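PDB 1X0U: hypothetical methylmalonyl-CoA decarboxylase alpha subunit from Sulfolobus tokodaii, which is a putative carboxyl transferase subunit that belongs to the ClpP/crotonase superfamily and assembles as a hexamer. Local coordinates for residues A[67-72]-A[139-144]; A[79-84]-A[112-117]; A[177-182]-A[198-203]. All coordinates share one frame; numbering follows the deposited sequence.

Contact 1: residues A[67-72]-A[139-144]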
loop_
_atom_site.group_PDB
_atom_site.type_symbol
_atom_site.label_atom_id
_atom_site.label_comp_id
_atom_site.label_asym_id
_atom_site.label_seq_id
_atom_site.Cartn_x
_atom_site.Cartn_y
_atom_site.Cartn_z
ATOM N N THR A 67 16.298 0.739 45.261
ATOM C CA THR A 67 16.624 0.367 46.633
ATOM C C THR A 67 17.496 1.418 47.311
ATOM O O THR A 67 17.564 1.484 48.541
ATOM C CB THR A 67 17.378 -0.975 46.678
ATOM O OG1 THR A 67 18.768 -0.724 46.930
ATOM C CG2 THR A 67 17.243 -1.713 45.347
ATOM N N GLU A 68 18.153 2.240 46.500
ATOM C CA GLU A 68 19.043 3.273 47.004
ATOM C C GLU A 68 18.334 4.476 47.618
ATOM O O GLU A 68 17.192 4.779 47.288
ATOM C CB GLU A 68 19.973 3.718 45.879
ATOM C CG GLU A 68 20.851 2.589 45.363
ATOM C CD GLU A 68 21.519 2.914 44.044
ATOM O OE1 GLU A 68 22.325 3.868 43.999
ATOM O OE2 GLU A 68 21.230 2.211 43.051
ATOM N N PHE A 69 19.033 5.150 48.527
ATOM C CA PHE A 69 18.517 6.324 49.217
ATOM C C PHE A 69 17.213 6.082 49.975
ATOM O O PHE A 69 16.390 6.984 50.126
ATOM C CB PHE A 69 18.357 7.490 48.235
ATOM C CG PHE A 69 19.661 7.967 47.649
ATOM C CD1 PHE A 69 20.276 7.266 46.616
ATOM C CD2 PHE A 69 20.293 9.097 48.157
ATOM C CE1 PHE A 69 21.506 7.684 46.096
ATOM C CE2 PHE A 69 21.521 9.521 47.648
ATOM C CZ PHE A 69 22.129 8.813 46.616
ATOM N N GLY A 70 17.037 4.857 50.457
ATOM C CA GLY A 70 15.855 4.528 51.230
ATOM C C GLY A 70 14.606 4.179 50.454
ATOM O O GLY A 70 13.578 3.860 51.054
ATOM N N LEU A 71 14.681 4.227 49.127
ATOM C CA LEU A 71 13.517 3.914 48.296
ATOM C C LEU A 71 12.957 2.517 48.579
ATOM O O LEU A 71 11.838 2.194 48.177
ATOM C CB LEU A 71 13.871 4.046 46.809
ATOM C CG LEU A 71 13.969 5.459 46.215
ATOM C CD1 LEU A 71 12.587 6.058 46.063
ATOM C CD2 LEU A 71 14.838 6.336 47.099
ATOM N N ASP A 72 13.738 1.692 49.273
ATOM C CA ASP A 72 13.293 0.343 49.617
ATOM C C ASP A 72 12.266 0.401 50.748
ATOM O O ASP A 72 11.558 -0.574 51.011
ATOM C CB ASP A 72 14.481 -0.526 50.044
ATOM C CG ASP A 72 15.279 0.089 51.180
ATOM O OD1 ASP A 72 16.241 -0.558 51.647
ATOM O OD2 ASP A 72 14.951 1.216 51.605
ATOM N N ARG A 139 13.341 11.942 39.785
ATOM C CA ARG A 139 13.524 11.434 41.132
ATOM C C ARG A 139 15.034 11.245 41.238
ATOM O O ARG A 139 15.587 10.274 40.719
ATOM C CB ARG A 139 12.793 10.103 41.338
ATOM C CG ARG A 139 12.753 9.683 42.813
ATOM C CD ARG A 139 11.807 8.539 43.055
ATOM N NE ARG A 139 10.413 8.914 42.842
ATOM C CZ ARG A 139 9.436 8.030 42.679
ATOM N NH1 ARG A 139 9.715 6.737 42.705
ATOM N NH2 ARG A 139 8.187 8.430 42.484
ATOM N N ILE A 140 15.699 12.203 41.879
ATOM C CA ILE A 140 17.143 12.153 42.019
ATOM C C ILE A 140 17.596 10.814 42.600
ATOM O O ILE A 140 18.592 10.255 42.150
ATOM C CB ILE A 140 17.664 13.340 42.886
ATOM C CG1 ILE A 140 17.278 14.672 42.231
ATOM C CG2 ILE A 140 19.193 13.310 42.974
ATOM C CD1 ILE A 140 15.798 14.931 42.177
ATOM N N GLN A 141 16.843 10.288 43.564
ATOM C CA GLN A 141 17.164 9.007 44.203
ATOM C C GLN A 141 17.355 7.829 43.233
ATOM O O GLN A 141 18.058 6.860 43.552
ATOM C CB GLN A 141 16.088 8.636 45.232
ATOM C CG GLN A 141 15.896 9.651 46.357
ATOM C CD GLN A 141 14.738 10.616 46.098
ATOM O OE1 GLN A 141 14.680 11.282 45.063
ATOM N NE2 GLN A 141 13.815 10.694 47.049
ATOM N N GLU A 142 16.738 7.907 42.056
ATOM C CA GLU A 142 16.855 6.833 41.070
ATOM C C GLU A 142 17.892 7.098 39.983
ATOM O O GLU A 142 18.023 6.337 39.029
ATOM C CB GLU A 142 15.482 6.534 40.460
ATOM C CG GLU A 142 14.556 5.816 41.440
ATOM C CD GLU A 142 13.231 5.410 40.832
ATOM O OE1 GLU A 142 13.225 4.886 39.696
ATOM O OE2 GLU A 142 12.195 5.596 41.500
ATOM N N GLY A 143 18.641 8.182 40.148
ATOM C CA GLY A 143 19.689 8.538 39.209
ATOM C C GLY A 143 19.367 8.485 37.724
ATOM O O GLY A 143 18.360 9.042 37.269
ATOM N N ALA A 144 20.226 7.798 36.973
ATOM C CA ALA A 144 20.089 7.686 35.524
ATOM C C ALA A 144 18.815 6.992 35.040
ATOM O O ALA A 144 18.348 7.256 33.935
ATOM C CB ALA A 144 21.303 6.988 34.954
#
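The CB and CG methylenes of Gln141 lie against both Phe69 and Leu71. Its CG reaches CB of Phe69 at 3.8 Å, so this aromatic residue touches first with its methylene. The ring passes beside the Gln141 backbone, its CD1 3.8 Å from Gln141 O, on an oblique line. Leu71 runs at about a right angle to the glutamine chain, CG 3.9 Å from Gln141 CB; its CD2 also lies against this methylene, although the modelled place of that methyl is doubtful. A bend in Gln141 (chi2 97°) carries the amide on beyond the methylenes that do the touching. The other Leu71 methyl, CD1, meets Arg139 CD at 4.0 Å.

The guanidinium group of Arg139 finds its polar partners away from segment 67-72. NH1 forms salt bridges with Glu142 OE2, 3.0 Å away and 32° out of the guanidinium plane, and with Asp79, while NE bonds to Ser106. With NH1 and NE held by these partners, the arginine presents only its CD methylene to the leucine. Phe69 and Ile140 pack on Leu447 of the second subunit. The contact joins two loops of a crotonase-type domain at a subunit interface: one preceding strand 81-88, the other linking strand 129-133 to helix 144-160.

Contact 2: residues A[79-84]-A[112-117]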
loop_
_atom_site.group_PDB
_atom_site.type_symbol
_atom_site.label_atom_id
_atom_site.label_comp_id
_atom_site.label_asym_id
_atom_site.label_seq_id
_atom_site.Cartn_x
_atom_site.Cartn_y
_atom_site.Cartn_z
ATOM N N ASP A 79 3.467 4.680 42.735
ATOM C CA ASP A 79 4.738 5.371 42.522
ATOM C C ASP A 79 4.650 6.855 42.151
ATOM O O ASP A 79 5.563 7.390 41.524
ATOM C CB ASP A 79 5.556 4.636 41.454
ATOM C CG ASP A 79 7.041 4.986 41.501
ATOM O OD1 ASP A 79 7.692 4.941 40.447
ATOM O OD2 ASP A 79 7.569 5.294 42.587
ATOM N N GLY A 80 3.555 7.516 42.520
ATOM C CA GLY A 80 3.424 8.937 42.234
ATOM C C GLY A 80 2.591 9.421 41.053
ATOM O O GLY A 80 2.559 10.622 40.781
ATOM N N VAL A 81 1.911 8.522 40.351
ATOM C CA VAL A 81 1.106 8.950 39.214
ATOM C C VAL A 81 -0.124 8.057 39.026
ATOM O O VAL A 81 -0.055 6.843 39.198
ATOM C CB VAL A 81 1.974 8.955 37.912
ATOM C CG1 VAL A 81 2.419 7.537 37.574
ATOM C CG2 VAL A 81 1.199 9.571 36.745
ATOM N N VAL A 82 -1.260 8.666 38.710
ATOM C CA VAL A 82 -2.478 7.905 38.476
ATOM C C VAL A 82 -2.636 7.854 36.964
ATOM O O VAL A 82 -2.580 8.891 36.286
ATOM C CB VAL A 82 -3.728 8.587 39.093
ATOM C CG1 VAL A 82 -4.945 7.684 38.932
ATOM C CG2 VAL A 82 -3.490 8.903 40.559
ATOM N N THR A 83 -2.818 6.649 36.438
ATOM C CA THR A 83 -2.961 6.459 35.005
ATOM C C THR A 83 -4.149 5.570 34.675
ATOM O O THR A 83 -4.491 4.655 35.417
ATOM C CB THR A 83 -1.688 5.822 34.397
ATOM O OG1 THR A 83 -1.322 4.666 35.163
ATOM C CG2 THR A 83 -0.531 6.810 34.399
ATOM N N GLY A 84 -4.769 5.860 33.542
ATOM C CA GLY A 84 -5.919 5.111 33.099
ATOM C C GLY A 84 -6.692 5.892 32.064
ATOM O O GLY A 84 -6.158 6.808 31.424
ATOM N N ALA A 112 7.357 6.573 35.351
ATOM C CA ALA A 112 7.434 6.834 33.920
ATOM C C ALA A 112 6.746 5.744 33.094
ATOM O O ALA A 112 5.949 6.046 32.199
ATOM C CB ALA A 112 8.886 6.973 33.493
ATOM N N ASN A 113 7.039 4.482 33.386
ATOM C CA ASN A 113 6.427 3.389 32.626
ATOM C C ASN A 113 4.898 3.366 32.690
ATOM O O ASN A 113 4.245 2.921 31.742
ATOM C CB ASN A 113 7.001 2.037 33.065
ATOM C CG ASN A 113 8.500 1.951 32.832
ATOM O OD1 ASN A 113 9.012 2.494 31.854
ATOM N ND2 ASN A 113 9.211 1.266 33.724
ATOM N N LYS A 114 4.320 3.834 33.796
ATOM C CA LYS A 114 2.862 3.879 33.892
ATOM C C LYS A 114 2.337 4.902 32.882
ATOM O O LYS A 114 1.338 4.673 32.204
ATOM C CB LYS A 114 2.417 4.274 35.297
ATOM C CG LYS A 114 2.722 3.219 36.366
ATOM C CD LYS A 114 2.188 3.642 37.730
ATOM C CE LYS A 114 0.660 3.694 37.727
ATOM N NZ LYS A 114 0.107 4.218 39.015
ATOM N N ILE A 115 3.024 6.035 32.784
ATOM C CA ILE A 115 2.630 7.067 31.840
ATOM C C ILE A 115 2.813 6.533 30.415
ATOM O O ILE A 115 1.934 6.687 29.571
ATOM C CB ILE A 115 3.474 8.353 32.038
ATOM C CG1 ILE A 115 3.164 8.967 33.404
ATOM C CG2 ILE A 115 3.171 9.370 30.936
ATOM C CD1 ILE A 115 3.851 10.313 33.642
ATOM N N VAL A 116 3.954 5.896 30.165
ATOM C CA VAL A 116 4.276 5.327 28.853
ATOM C C VAL A 116 3.198 4.325 28.447
ATOM O O VAL A 116 2.750 4.316 27.296
ATOM C CB VAL A 116 5.665 4.607 28.883
ATOM C CG1 VAL A 116 5.862 3.742 27.633
ATOM C CG2 VAL A 116 6.783 5.636 28.972
ATOM N N ARG A 117 2.788 3.486 29.398
ATOM C CA ARG A 117 1.768 2.475 29.150
ATOM C C ARG A 117 0.431 3.110 28.773
ATOM O O ARG A 117 -0.305 2.569 27.950
ATOM C CB ARG A 117 1.624 1.575 30.386
ATOM C CG ARG A 117 0.328 0.781 30.484
ATOM C CD ARG A 117 0.094 -0.172 29.326
ATOM N NE ARG A 117 1.060 -1.259 29.269
ATOM C CZ ARG A 117 0.912 -2.342 28.510
ATOM N NH1 ARG A 117 -0.172 -2.465 27.753
ATOM N NH2 ARG A 117 1.847 -3.294 28.498
HETATM O O HOH W 1 -2.485 4.451 38.115
#
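Lys114 lays its methylenes along Val81, the two side chains running in opposite senses, with CD of the lysine 3.9 Å from CG1 of the valine. The lysine bends once, at chi3 (66°), and this turn brings its ammonium group to the strand backbone. There NZ donates to Val81 O over 2.6 Å, almost in line with the carbonyl bond (C=O...N angle 168°). Gly78 O takes a second bond, and water 1 a third at 2.8 Å from NZ. The same water accepts from Thr83 N, so the lysine reaches Val81 and Thr83, the alternate strand residues that face the helix; three oxygen atoms meet the ammonium group, probably favouring its buried charge. Helix 109-125 is the connection of a beta-alpha-beta unit, leading from strand 91-98 to the parallel strand 129-133, and covers the neighbouring antiparallel strand 81-88; the axes of 81-84 and 112-117 approach to 8.1 Å at 21°, running nearly the same way. Ile115 adds apolar contact, CG1 standing 3.9 Å from Val81 CG2. The branches of Thr83 meet different parts of Lys114: OG1 sits 3.4 Å from CE, and CG2 3.6 Å from the carbonyl O. On strand 91-98, Tyr96 packs against Val81, Thr83 and Ile115.

Contact 3: residues A[177-182]-A[198-203]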
loop_
_atom_site.group_PDB
_atom_site.type_symbol
_atom_site.label_atom_id
_atom_site.label_comp_id
_atom_site.label_asym_id
_atom_site.label_seq_id
_atom_site.Cartn_x
_atom_site.Cartn_y
_atom_site.Cartn_z
ATOM N N GLY A 177 13.883 17.944 33.381
ATOM C CA GLY A 177 13.148 17.080 32.469
ATOM C C GLY A 177 11.630 17.060 32.569
ATOM O O GLY A 177 10.971 16.629 31.637
ATOM N N ALA A 178 11.076 17.517 33.689
ATOM C CA ALA A 178 9.621 17.531 33.891
ATOM C C ALA A 178 8.967 18.520 32.927
ATOM O O ALA A 178 7.746 18.518 32.725
ATOM C CB ALA A 178 9.310 17.932 35.330
ATOM N N VAL A 179 9.818 19.351 32.332
ATOM C CA VAL A 179 9.428 20.397 31.409
ATOM C C VAL A 179 9.254 19.959 29.942
ATOM O O VAL A 179 8.422 20.505 29.214
ATOM C CB VAL A 179 10.489 21.538 31.494
ATOM C CG1 VAL A 179 10.990 21.908 30.123
ATOM C CG2 VAL A 179 9.916 22.730 32.219
ATOM N N TYR A 180 10.020 18.965 29.519
ATOM C CA TYR A 180 9.995 18.533 28.129
ATOM C C TYR A 180 8.825 17.752 27.545
ATOM O O TYR A 180 8.481 17.975 26.384
ATOM C CB TYR A 180 11.306 17.824 27.811
ATOM C CG TYR A 180 12.447 18.798 27.693
ATOM C CD1 TYR A 180 13.579 18.678 28.489
ATOM C CD2 TYR A 180 12.388 19.857 26.781
ATOM C CE1 TYR A 180 14.636 19.590 28.386
ATOM C CE2 TYR A 180 13.434 20.773 26.668
ATOM C CZ TYR A 180 14.558 20.634 27.471
ATOM O OH TYR A 180 15.607 21.520 27.337
ATOM N N SER A 181 8.220 16.836 28.299
ATOM C CA SER A 181 7.081 16.116 27.751
ATOM C C SER A 181 5.979 17.147 27.405
ATOM O O SER A 181 5.351 17.071 26.349
ATOM C CB SER A 181 6.561 15.073 28.747
ATOM O OG SER A 181 5.538 14.274 28.166
ATOM N N PRO A 182 5.724 18.112 28.302
ATOM C CA PRO A 182 4.698 19.117 28.013
ATOM C C PRO A 182 5.030 19.900 26.733
ATOM O O PRO A 182 4.146 20.213 25.931
ATOM C CB PRO A 182 4.724 19.993 29.261
ATOM C CG PRO A 182 5.002 18.987 30.342
ATOM C CD PRO A 182 6.114 18.166 29.726
ATOM N N MET A 198 7.542 26.546 35.495
ATOM C CA MET A 198 8.333 25.560 34.792
ATOM C C MET A 198 9.553 26.189 34.160
ATOM O O MET A 198 9.493 27.283 33.597
ATOM C CB MET A 198 7.490 24.761 33.769
ATOM C CG MET A 198 6.873 25.470 32.582
ATOM S SD MET A 198 5.836 24.276 31.626
ATOM C CE MET A 198 4.304 24.999 31.672
ATOM N N PHE A 199 10.682 25.513 34.326
ATOM C CA PHE A 199 11.947 25.969 33.778
ATOM C C PHE A 199 12.894 24.784 33.652
ATOM O O PHE A 199 12.769 23.811 34.388
ATOM C CB PHE A 199 12.565 27.074 34.654
ATOM C CG PHE A 199 12.450 26.835 36.138
ATOM C CD1 PHE A 199 11.648 27.659 36.923
ATOM C CD2 PHE A 199 13.160 25.813 36.758
ATOM C CE1 PHE A 199 11.557 27.472 38.305
ATOM C CE2 PHE A 199 13.076 25.617 38.138
ATOM C CZ PHE A 199 12.272 26.449 38.914
ATOM N N VAL A 200 13.816 24.851 32.696
ATOM C CA VAL A 200 14.771 23.765 32.479
ATOM C C VAL A 200 15.772 23.706 33.629
ATOM O O VAL A 200 16.023 22.640 34.195
ATOM C CB VAL A 200 15.536 23.951 31.145
ATOM C CG1 VAL A 200 16.561 22.844 30.967
ATOM C CG2 VAL A 200 14.548 23.948 29.980
ATOM N N THR A 201 16.328 24.866 33.968
ATOM C CA THR A 201 17.300 24.988 35.043
ATOM C C THR A 201 16.755 25.893 36.144
ATOM O O THR A 201 16.306 27.006 35.880
ATOM C CB THR A 201 18.614 25.596 34.535
ATOM O OG1 THR A 201 19.079 24.855 33.402
ATOM C CG2 THR A 201 19.668 25.562 35.628
ATOM N N GLY A 202 16.802 25.412 37.380
ATOM C CA GLY A 202 16.301 26.194 38.493
ATOM C C GLY A 202 17.093 27.455 38.786
ATOM O O GLY A 202 18.193 27.636 38.257
ATOM N N PRO A 203 16.548 28.354 39.633
ATOM C CA PRO A 203 17.177 29.622 40.026
ATOM C C PRO A 203 18.487 29.417 40.792
ATOM O O PRO A 203 19.449 30.175 40.624
ATOM C CB PRO A 203 16.108 30.282 40.903
ATOM C CG PRO A 203 14.828 29.730 40.358
ATOM C CD PRO A 203 15.174 28.274 40.163
#
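Apolar contacts dominate, and most of them converge on Val179. Its two methyls divide the work. CG2 presses on the strand end, 3.5 Å from Met198 CB and 3.6 Å from Phe199 N, touching both a side chain and the backbone that follows it. CG1 faces Val200, whose CG2 lies 4.1 Å away, the two valine side chains meeting at about a right angle. The chi1 of Val179, 129°, is well away from a staggered value, which suggests some strain in this fit. Met198 approaches Val179 obliquely, and beyond its CG the chain continues to strands 166-170 and 187-191, where Met170, Ile188 and Met190 receive it.

The contact joins the region of helix 180-184 to the end of strand 197-199 in the crotonase-type fold. Strand 173-175 leads into helix 180-184, the chain returns through strand 187-191 of the large sheet, and strand 197-199 then pairs in parallel with strand 173-175 in a small separate sheet.

The aromatic contacts involve Tyr180. Val179 CG1 stands 4.1 Å above the plane of its ring, over the centre, so this methyl lies against both the neighbouring ring and Val200. The phenol oxygen touches both Val200 methyls, OH lying 3.7 Å from CG2 and 4.0 Å from CG1.

Hydrogen bonds from outside hold 198-203: Met198 O accepts from His225 NE2, and Val200 N donates to Glu379 of the second subunit. That subunit also places Ile384 against Val179 and Tyr180.

From the N terminus the chain first passes 67-72, then 79-84 at the start of strand 81-88. The hairpin with strand 91-98 follows, and helix 109-125 returns to close contact 2 at 112-117. Contact 1 closes only after strand 129-133, at 139-144, so contact 2 is nested inside its loop. The two touch directly through a salt bridge, Arg139 NH1 to Asp79 OD2 at 2.6 Å, which ties the loop at 139-144 to the residues just before strand 81-88. Contact 3 comes later in series, closing a short loop that contains strand 187-191; its centre is about 20 Å from that of contact 1, and both meet the second subunit.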